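Local coordinates for protein Sex comb on midleg CG9495-PA (Drosophila melanogaster, PDB 1PK1) that probably takes part in Polycomb-group gene silencing, using its SAM domain to bind other SAM-domain proteins, at residues Q24-N29 / K48-L53; R57-M62 / G67-I72. The protein carries 2 engineered substitutions. All blocks are in the same frame, centred on the assembly; numbering follows the deposited sequence.

Contact 1. Residues Q24-N29 / K48-L53; sequences QYIESN and KALLRL. Engineered in segment 48-53: Arg-52 (natural residue Leu).
Ile-26 and Leu-50 mark the closest backbone approach of 24-29 to 48-53, yet their CA atoms are still 10.2 Å apart. Both segments are helical where they meet, and no hydrogen bond joins them; the gap is bridged by apolar side chains alone, burying just 75 Å² in total. Leu-50 does all the work on its side. Its CG lies opposite the backbone N (chi1 -177°), which carries the forked end out towards the other helix, where the two methyls take different partners. Leu-50 CD1 meets Ile-26 CD1 at 4.5 Å, while Leu-50 CD2 lies 4.4 Å from Tyr-25 CD2, oblique to the ring. At these distances the touch is light.

Five helices make up this SAM domain, and here helix 19-29 and helix 47-51 come together in its core beside the long C-terminal helix 66-79. That helix packs on all three side chains: Leu-75 on Ile-26, Val-76 on Leu-50, Lys-78 and Val-79 on Tyr-25. The Tyr-25 hydroxyl hydrogen-bonds to the carbonyl of Leu-75, and its ring meets that of Trp-17.

Side chains also bond back onto the last turn of helix 19-29. Ser-28 OG donates to Gln-24 O (2.8 Å) from one face of the carbonyl plane, while Ser-28 N bonds to the same oxygen from the opposite face. Asn-29 ND2 donates to Tyr-25 O at 2.8 Å in a nearly straight bond (168°), with the acceptor lying in the amide plane. On the other segment, Leu-53 N reaches Leu-50 O at 3.1 Å as the chain turns out of its helix.

Contact 2. Residues R57-M62 / G67-I72; sequences RMMKYM and GPALKI. Engineered in segment 57-62: Arg-57 (natural residue Met).
The flat group that Met-58 meets is the backbone carbonyl of Ala-69; no aromatic ring or side-chain amide enters this contact. Met-58 CE sits 3.4 Å from Ala-69 O, off to one side of the C=O bond and tilted some 25° from the carbonyl plane, a van der Waals approach of a methyl to an oxygen. One atom earlier in the chain, SD of Met-58 lies 3.7 Å from CG2 of Ile-72, and the Met-58 methyl stays close to that same CG2. The bend at its last torsion (chi3 -90°) steers this methyl toward the Ala-69 carbonyl.

Ala-69, with its single methyl, lets the backbones come close, the CA atoms of Met-58 and Ala-69 being 6.2 Å apart. Met-59 adds its CG, 4.3 Å from Ala-69 CB. All told, 179 Å² is buried without any hydrogen bond across.

The segments run roughly antiparallel within the SAM helical bundle, the axes of 57-61 and 67-72 approaching to 9.7 Å at 144° between their directions. Leu-64, in the intervening loop, packs on Met-58, and Phe-40 of helix 37-42 lies against Ile-72. Beyond, on helix 66-79, Lys-71 forms a salt bridge with an acidic side chain of the partner protein.

Contact 1 closes before contact 2 opens, so the two follow in series along the chain, with centres 12 Å apart inside one SAM domain. Helix 47-51 leads into helix 55-61, and the seam between the contacts lies there: Leu-53 CD2 packs 4.0 Å from Met-62 SD, and equally close to CG of Met-58. The C-terminal helix 66-79 serves both. Its start supplies one side of contact 2, while its later turns lie against contact 1. One long helix thus ties early and late helices into a single core, and near its start the domain also meets the other protein of the assembly.

Contact 1. Residues Q24-N29 / K48-L53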
ATOM      1  N   GLN B  24      -7.805 -13.468   7.892  1.00 17.58           N
ATOM      2  CA  GLN B  24      -6.841 -13.908   8.900  1.00 19.28           C
ATOM      3  C   GLN B  24      -5.419 -13.811   8.336  1.00 17.64           C
ATOM      4  O   GLN B  24      -4.487 -13.435   9.047  1.00 16.28           O
ATOM      5  CB  GLN B  24      -7.137 -15.349   9.327  1.00 21.91           C
ATOM      6  CG  GLN B  24      -6.074 -15.966  10.233  1.00 28.91           C
ATOM      7  CD  GLN B  24      -5.952 -15.262  11.574  1.00 33.67           C
ATOM      8  OE1 GLN B  24      -5.011 -15.510  12.332  1.00 36.69           O
ATOM      9  NE2 GLN B  24      -6.904 -14.386  11.878  1.00 34.80           N
ATOM     10  N   TYR B  25      -5.257 -14.150   7.057  1.00 15.83           N
ATOM     11  CA  TYR B  25      -3.943 -14.076   6.418  1.00 15.43           C
ATOM     12  C   TYR B  25      -3.454 -12.632   6.393  1.00 17.04           C
ATOM     13  O   TYR B  25      -2.341 -12.325   6.831  1.00 16.48           O
ATOM     14  CB  TYR B  25      -4.003 -14.620   4.986  1.00 15.19           C
ATOM     15  CG  TYR B  25      -2.752 -14.329   4.189  1.00 14.56           C
ATOM     16  CD1 TYR B  25      -1.514 -14.824   4.601  1.00 15.51           C
ATOM     17  CD2 TYR B  25      -2.796 -13.535   3.041  1.00 14.87           C
ATOM     18  CE1 TYR B  25      -0.356 -14.537   3.903  1.00 15.39           C
ATOM     19  CE2 TYR B  25      -1.630 -13.241   2.328  1.00 14.85           C
ATOM     20  CZ  TYR B  25      -0.415 -13.747   2.771  1.00 14.03           C
ATOM     21  OH  TYR B  25       0.752 -13.471   2.105  1.00 15.81           O
ATOM     22  N   ILE B  26      -4.291 -11.739   5.879  1.00 17.04           N
ATOM     23  CA  ILE B  26      -3.928 -10.332   5.807  1.00 19.67           C
ATOM     24  C   ILE B  26      -3.613  -9.764   7.190  1.00 20.56           C
ATOM     25  O   ILE B  26      -2.548  -9.191   7.405  1.00 21.60           O
ATOM     26  CB  ILE B  26      -5.066  -9.488   5.192  1.00 19.14           C
ATOM     27  CG1 ILE B  26      -5.390  -9.982   3.777  1.00 21.61           C
ATOM     28  CG2 ILE B  26      -4.662  -8.021   5.164  1.00 20.50           C
ATOM     29  CD1 ILE B  26      -4.257  -9.833   2.790  1.00 25.11           C
ATOM     30  N   GLU B  27      -4.542  -9.929   8.125  1.00 21.66           N
ATOM     31  CA  GLU B  27      -4.367  -9.398   9.474  1.00 22.99           C
ATOM     32  C   GLU B  27      -3.244 -10.018  10.303  1.00 22.56           C
ATOM     33  O   GLU B  27      -2.588  -9.312  11.069  1.00 23.14           O
ATOM     34  CB  GLU B  27      -5.697  -9.475  10.239  1.00 24.78           C
ATOM     35  CG  GLU B  27      -6.695  -8.413   9.780  1.00 27.46           C
ATOM     36  CD  GLU B  27      -8.089  -8.583  10.365  1.00 29.43           C
ATOM     37  OE1 GLU B  27      -8.230  -9.228  11.425  1.00 28.63           O
ATOM     38  OE2 GLU B  27      -9.050  -8.048   9.765  1.00 29.02           O
ATOM     39  N   SER B  28      -3.011 -11.318  10.156  1.00 22.71           N
ATOM     40  CA  SER B  28      -1.952 -11.972  10.925  1.00 24.64           C
ATOM     41  C   SER B  28      -0.570 -11.626  10.385  1.00 25.92           C
ATOM     42  O   SER B  28       0.441 -11.814  11.066  1.00 26.52           O
ATOM     43  CB  SER B  28      -2.136 -13.494  10.922  1.00 25.41           C
ATOM     44  OG  SER B  28      -1.817 -14.056   9.662  1.00 24.64           O
ATOM     45  N   ASN B  29      -0.524 -11.120   9.158  1.00 24.33           N
ATOM     46  CA  ASN B  29       0.748 -10.751   8.553  1.00 24.75           C
ATOM     47  C   ASN B  29       1.016  -9.250   8.596  1.00 25.70           C
ATOM     48  O   ASN B  29       2.171  -8.822   8.615  1.00 25.73           O
ATOM     49  CB  ASN B  29       0.802 -11.269   7.115  1.00 25.74           C
ATOM     50  CG  ASN B  29       1.182 -12.733   7.048  1.00 27.35           C
ATOM     51  OD1 ASN B  29       2.361 -13.080   7.136  1.00 30.94           O
ATOM     52  ND2 ASN B  29       0.188 -13.600   6.922  1.00 24.13           N
ATOM     53  N   LYS B  48     -10.196 -17.343  -4.003  1.00 24.02           N
ATOM     54  CA  LYS B  48     -10.192 -17.095  -5.441  1.00 26.24           C
ATOM     55  C   LYS B  48     -10.192 -15.605  -5.763  1.00 25.35           C
ATOM     56  O   LYS B  48      -9.494 -15.164  -6.671  1.00 26.68           O
ATOM     57  CB  LYS B  48     -11.401 -17.747  -6.114  1.00 29.15           C
ATOM     58  CG  LYS B  48     -11.375 -17.605  -7.627  1.00 33.52           C
ATOM     59  CD  LYS B  48     -12.638 -18.129  -8.283  1.00 37.81           C
ATOM     60  CE  LYS B  48     -12.472 -18.179  -9.797  1.00 40.13           C
ATOM     61  NZ  LYS B  48     -12.014 -16.873 -10.353  1.00 42.29           N
ATOM     62  N   ALA B  49     -10.983 -14.835  -5.021  1.00 23.73           N
ATOM     63  CA  ALA B  49     -11.064 -13.397  -5.238  1.00 21.14           C
ATOM     64  C   ALA B  49      -9.754 -12.693  -4.870  1.00 19.44           C
ATOM     65  O   ALA B  49      -9.320 -11.771  -5.559  1.00 20.51           O
ATOM     66  CB  ALA B  49     -12.221 -12.815  -4.429  1.00 19.76           C
ATOM     67  N   LEU B  50      -9.124 -13.135  -3.785  1.00 19.93           N
ATOM     68  CA  LEU B  50      -7.866 -12.531  -3.341  1.00 19.88           C
ATOM     69  C   LEU B  50      -6.802 -12.573  -4.436  1.00 21.30           C
ATOM     70  O   LEU B  50      -6.157 -11.570  -4.748  1.00 20.86           O
ATOM     71  CB  LEU B  50      -7.339 -13.266  -2.110  1.00 17.53           C
ATOM     72  CG  LEU B  50      -6.066 -12.688  -1.487  1.00 18.07           C
ATOM     73  CD1 LEU B  50      -6.374 -11.317  -0.872  1.00 16.25           C
ATOM     74  CD2 LEU B  50      -5.538 -13.643  -0.421  1.00 18.17           C
ATOM     75  N   LEU B  51      -6.620 -13.751  -5.018  1.00 24.84           N
ATOM     76  CA  LEU B  51      -5.621 -13.935  -6.059  1.00 28.50           C
ATOM     77  C   LEU B  51      -5.945 -13.145  -7.321  1.00 29.47           C
ATOM     78  O   LEU B  51      -5.074 -12.914  -8.162  1.00 30.65           O
ATOM     79  CB  LEU B  51      -5.500 -15.425  -6.385  1.00 31.10           C
ATOM     80  CG  LEU B  51      -5.158 -16.312  -5.184  1.00 32.19           C
ATOM     81  CD1 LEU B  51      -5.191 -17.775  -5.594  1.00 34.29           C
ATOM     82  CD2 LEU B  51      -3.789 -15.932  -4.638  1.00 35.33           C
ATOM     83  N   ARG B  52      -7.197 -12.711  -7.433  1.00 29.76           N
ATOM     84  CA  ARG B  52      -7.669 -11.965  -8.594  1.00 31.10           C
ATOM     85  C   ARG B  52      -7.631 -10.448  -8.386  1.00 28.97           C
ATOM     86  O   ARG B  52      -7.973  -9.683  -9.283  1.00 29.19           O
ATOM     87  CB  ARG B  52      -9.093 -12.431  -8.924  1.00 33.47           C
ATOM     88  CG  ARG B  52      -9.719 -11.842 -10.171  1.00 39.21           C
ATOM     89  CD  ARG B  52     -11.023 -12.570 -10.479  1.00 42.31           C
ATOM     90  NE  ARG B  52     -11.755 -11.980 -11.594  1.00 44.90           N
ATOM     91  CZ  ARG B  52     -12.883 -12.480 -12.090  1.00 46.46           C
ATOM     92  NH1 ARG B  52     -13.406 -13.584 -11.568  1.00 47.43           N
ATOM     93  NH2 ARG B  52     -13.492 -11.878 -13.102  1.00 46.54           N
ATOM     94  N   LEU B  53      -7.201 -10.016  -7.206  1.00 27.70           N
ATOM     95  CA  LEU B  53      -7.131  -8.588  -6.899  1.00 25.66           C
ATOM     96  C   LEU B  53      -5.907  -7.888  -7.478  1.00 25.31           C
ATOM     97  O   LEU B  53      -4.897  -8.521  -7.793  1.00 27.14           O
ATOM     98  CB  LEU B  53      -7.106  -8.364  -5.379  1.00 26.03           C
ATOM     99  CG  LEU B  53      -8.354  -8.463  -4.507  1.00 25.46           C
ATOM    100  CD1 LEU B  53      -7.940  -8.284  -3.050  1.00 23.88           C
ATOM    101  CD2 LEU B  53      -9.361  -7.394  -4.895  1.00 24.31           C
TER

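Contact 2. Residues R57-M62 / G67-I72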
ATOM      1  N   ARG B  57      -8.239  -2.302  -9.046  1.00 20.85           N
ATOM      2  CA  ARG B  57      -9.536  -2.797  -8.586  1.00 20.46           C
ATOM      3  C   ARG B  57      -9.775  -2.406  -7.126  1.00 19.28           C
ATOM      4  O   ARG B  57     -10.889  -2.059  -6.742  1.00 15.91           O
ATOM      5  CB  ARG B  57      -9.603  -4.322  -8.695  1.00 24.14           C
ATOM      6  CG  ARG B  57      -9.319  -4.908 -10.070  1.00 31.79           C
ATOM      7  CD  ARG B  57     -10.527  -4.876 -10.986  1.00 34.93           C
ATOM      8  NE  ARG B  57     -10.587  -6.078 -11.818  1.00 39.58           N
ATOM      9  CZ  ARG B  57      -9.628  -6.472 -12.654  1.00 40.00           C
ATOM     10  NH1 ARG B  57      -8.519  -5.758 -12.786  1.00 39.65           N
ATOM     11  NH2 ARG B  57      -9.774  -7.592 -13.352  1.00 40.58           N
ATOM     12  N   MET B  58      -8.734  -2.489  -6.304  1.00 16.62           N
ATOM     13  CA  MET B  58      -8.880  -2.124  -4.900  1.00 14.53           C
ATOM     14  C   MET B  58      -9.185  -0.645  -4.722  1.00 13.45           C
ATOM     15  O   MET B  58      -9.995  -0.269  -3.887  1.00 14.11           O
ATOM     16  CB  MET B  58      -7.615  -2.489  -4.110  1.00 14.59           C
ATOM     17  CG  MET B  58      -7.486  -3.974  -3.823  1.00 16.24           C
ATOM     18  SD  MET B  58      -6.158  -4.358  -2.656  1.00 18.45           S
ATOM     19  CE  MET B  58      -4.807  -4.579  -3.769  1.00 17.10           C
ATOM     20  N   MET B  59      -8.545   0.203  -5.515  1.00 13.58           N
ATOM     21  CA  MET B  59      -8.774   1.632  -5.388  1.00 15.15           C
ATOM     22  C   MET B  59     -10.100   2.050  -5.999  1.00 15.54           C
ATOM     23  O   MET B  59     -10.867   2.791  -5.395  1.00 17.94           O
ATOM     24  CB  MET B  59      -7.635   2.413  -6.045  1.00 16.55           C
ATOM     25  CG  MET B  59      -6.293   2.230  -5.356  1.00 19.91           C
ATOM     26  SD  MET B  59      -5.039   3.346  -6.013  1.00 24.75           S
ATOM     27  CE  MET B  59      -4.740   2.598  -7.626  1.00 28.17           C
ATOM     28  N   LYS B  60     -10.373   1.547  -7.191  1.00 15.01           N
ATOM     29  CA  LYS B  60     -11.594   1.897  -7.902  1.00 16.85           C
ATOM     30  C   LYS B  60     -12.866   1.267  -7.353  1.00 16.20           C
ATOM     31  O   LYS B  60     -13.893   1.938  -7.243  1.00 17.12           O
ATOM     32  CB  LYS B  60     -11.445   1.508  -9.373  1.00 20.02           C
ATOM     33  CG  LYS B  60     -12.620   1.884 -10.259  1.00 25.89           C
ATOM     34  CD  LYS B  60     -12.632   3.356 -10.568  1.00 29.51           C
ATOM     35  CE  LYS B  60     -13.587   3.662 -11.711  1.00 30.37           C
ATOM     36  NZ  LYS B  60     -13.478   5.091 -12.081  1.00 28.56           N
ATOM     37  N   TYR B  61     -12.804  -0.016  -7.001  1.00 16.26           N
ATOM     38  CA  TYR B  61     -13.997  -0.716  -6.534  1.00 17.02           C
ATOM     39  C   TYR B  61     -14.157  -0.905  -5.027  1.00 17.21           C
ATOM     40  O   TYR B  61     -15.280  -0.958  -4.529  1.00 18.20           O
ATOM     41  CB  TYR B  61     -14.081  -2.069  -7.243  1.00 17.60           C
ATOM     42  CG  TYR B  61     -14.025  -1.949  -8.752  1.00 17.94           C
ATOM     43  CD1 TYR B  61     -13.434  -2.945  -9.526  1.00 16.77           C
ATOM     44  CD2 TYR B  61     -14.566  -0.839  -9.407  1.00 18.54           C
ATOM     45  CE1 TYR B  61     -13.380  -2.843 -10.916  1.00 18.03           C
ATOM     46  CE2 TYR B  61     -14.517  -0.729 -10.800  1.00 18.56           C
ATOM     47  CZ  TYR B  61     -13.923  -1.730 -11.542  1.00 17.80           C
ATOM     48  OH  TYR B  61     -13.862  -1.621 -12.914  1.00 20.48           O
ATOM     49  N   MET B  62     -13.055  -1.004  -4.296  1.00 15.57           N
ATOM     50  CA  MET B  62     -13.161  -1.188  -2.851  1.00 15.40           C
ATOM     51  C   MET B  62     -12.925   0.113  -2.087  1.00 14.44           C
ATOM     52  O   MET B  62     -13.101   0.166  -0.873  1.00 16.13           O
ATOM     53  CB  MET B  62     -12.169  -2.254  -2.380  1.00 15.14           C
ATOM     54  CG  MET B  62     -12.459  -3.637  -2.934  1.00 14.70           C
ATOM     55  SD  MET B  62     -11.236  -4.881  -2.468  1.00 15.56           S
ATOM     56  CE  MET B  62     -11.576  -5.062  -0.701  1.00 17.43           C
ATOM     57  N   GLY B  67      -1.736   3.381  -0.353  1.00 12.01           N
ATOM     58  CA  GLY B  67      -0.900   2.773   0.674  1.00 11.00           C
ATOM     59  C   GLY B  67      -1.380   1.379   1.014  1.00 11.51           C
ATOM     60  O   GLY B  67      -0.651   0.391   0.860  1.00 10.41           O
ATOM     61  N   PRO B  68      -2.618   1.270   1.501  1.00 10.97           N
ATOM     62  CA  PRO B  68      -3.207  -0.018   1.860  1.00 10.92           C
ATOM     63  C   PRO B  68      -3.233  -0.980   0.669  1.00 11.29           C
ATOM     64  O   PRO B  68      -2.953  -2.164   0.814  1.00 10.66           O
ATOM     65  CB  PRO B  68      -4.609   0.372   2.322  1.00 11.06           C
ATOM     66  CG  PRO B  68      -4.385   1.697   2.960  1.00 12.38           C
ATOM     67  CD  PRO B  68      -3.448   2.386   1.994  1.00 11.42           C
ATOM     68  N   ALA B  69      -3.562  -0.474  -0.520  1.00 10.63           N
ATOM     69  CA  ALA B  69      -3.609  -1.344  -1.694  1.00 11.07           C
ATOM     70  C   ALA B  69      -2.242  -1.965  -1.987  1.00 10.49           C
ATOM     71  O   ALA B  69      -2.142  -3.164  -2.283  1.00 11.36           O
ATOM     72  CB  ALA B  69      -4.104  -0.561  -2.908  1.00 12.77           C
ATOM     73  N   LEU B  70      -1.192  -1.155  -1.923  1.00 10.17           N
ATOM     74  CA  LEU B  70       0.149  -1.663  -2.185  1.00 12.70           C
ATOM     75  C   LEU B  70       0.570  -2.706  -1.144  1.00 13.45           C
ATOM     76  O   LEU B  70       1.205  -3.699  -1.490  1.00 10.87           O
ATOM     77  CB  LEU B  70       1.162  -0.519  -2.231  1.00 14.03           C
ATOM     78  CG  LEU B  70       1.072   0.384  -3.471  1.00 16.98           C
ATOM     79  CD1 LEU B  70       2.262   1.328  -3.491  1.00 21.77           C
ATOM     80  CD2 LEU B  70       1.056  -0.463  -4.734  1.00 20.88           C
ATOM     81  N   LYS B  71       0.208  -2.486   0.120  1.00 10.55           N
ATOM     82  CA  LYS B  71       0.552  -3.444   1.169  1.00 12.37           C
ATOM     83  C   LYS B  71      -0.188  -4.761   0.954  1.00 12.19           C
ATOM     84  O   LYS B  71       0.363  -5.842   1.165  1.00 11.52           O
ATOM     85  CB  LYS B  71       0.198  -2.898   2.555  1.00 10.92           C
ATOM     86  CG  LYS B  71       0.979  -1.679   2.993  1.00 17.26           C
ATOM     87  CD  LYS B  71       0.708  -1.437   4.473  1.00 23.87           C
ATOM     88  CE  LYS B  71       0.488   0.014   4.797  1.00 27.87           C
ATOM     89  NZ  LYS B  71      -0.040   0.116   6.188  1.00 28.56           N
ATOM     90  N   ILE B  72      -1.448  -4.671   0.539  1.00 11.39           N
ATOM     91  CA  ILE B  72      -2.238  -5.863   0.302  1.00 11.66           C
ATOM     92  C   ILE B  72      -1.676  -6.611  -0.904  1.00 12.69           C
ATOM     93  O   ILE B  72      -1.547  -7.835  -0.871  1.00 12.34           O
ATOM     94  CB  ILE B  72      -3.724  -5.503   0.079  1.00 12.51           C
ATOM     95  CG1 ILE B  72      -4.315  -4.980   1.400  1.00 12.72           C
ATOM     96  CG2 ILE B  72      -4.487  -6.719  -0.421  1.00 12.06           C
ATOM     97  CD1 ILE B  72      -5.653  -4.277   1.262  1.00 14.41           C
TER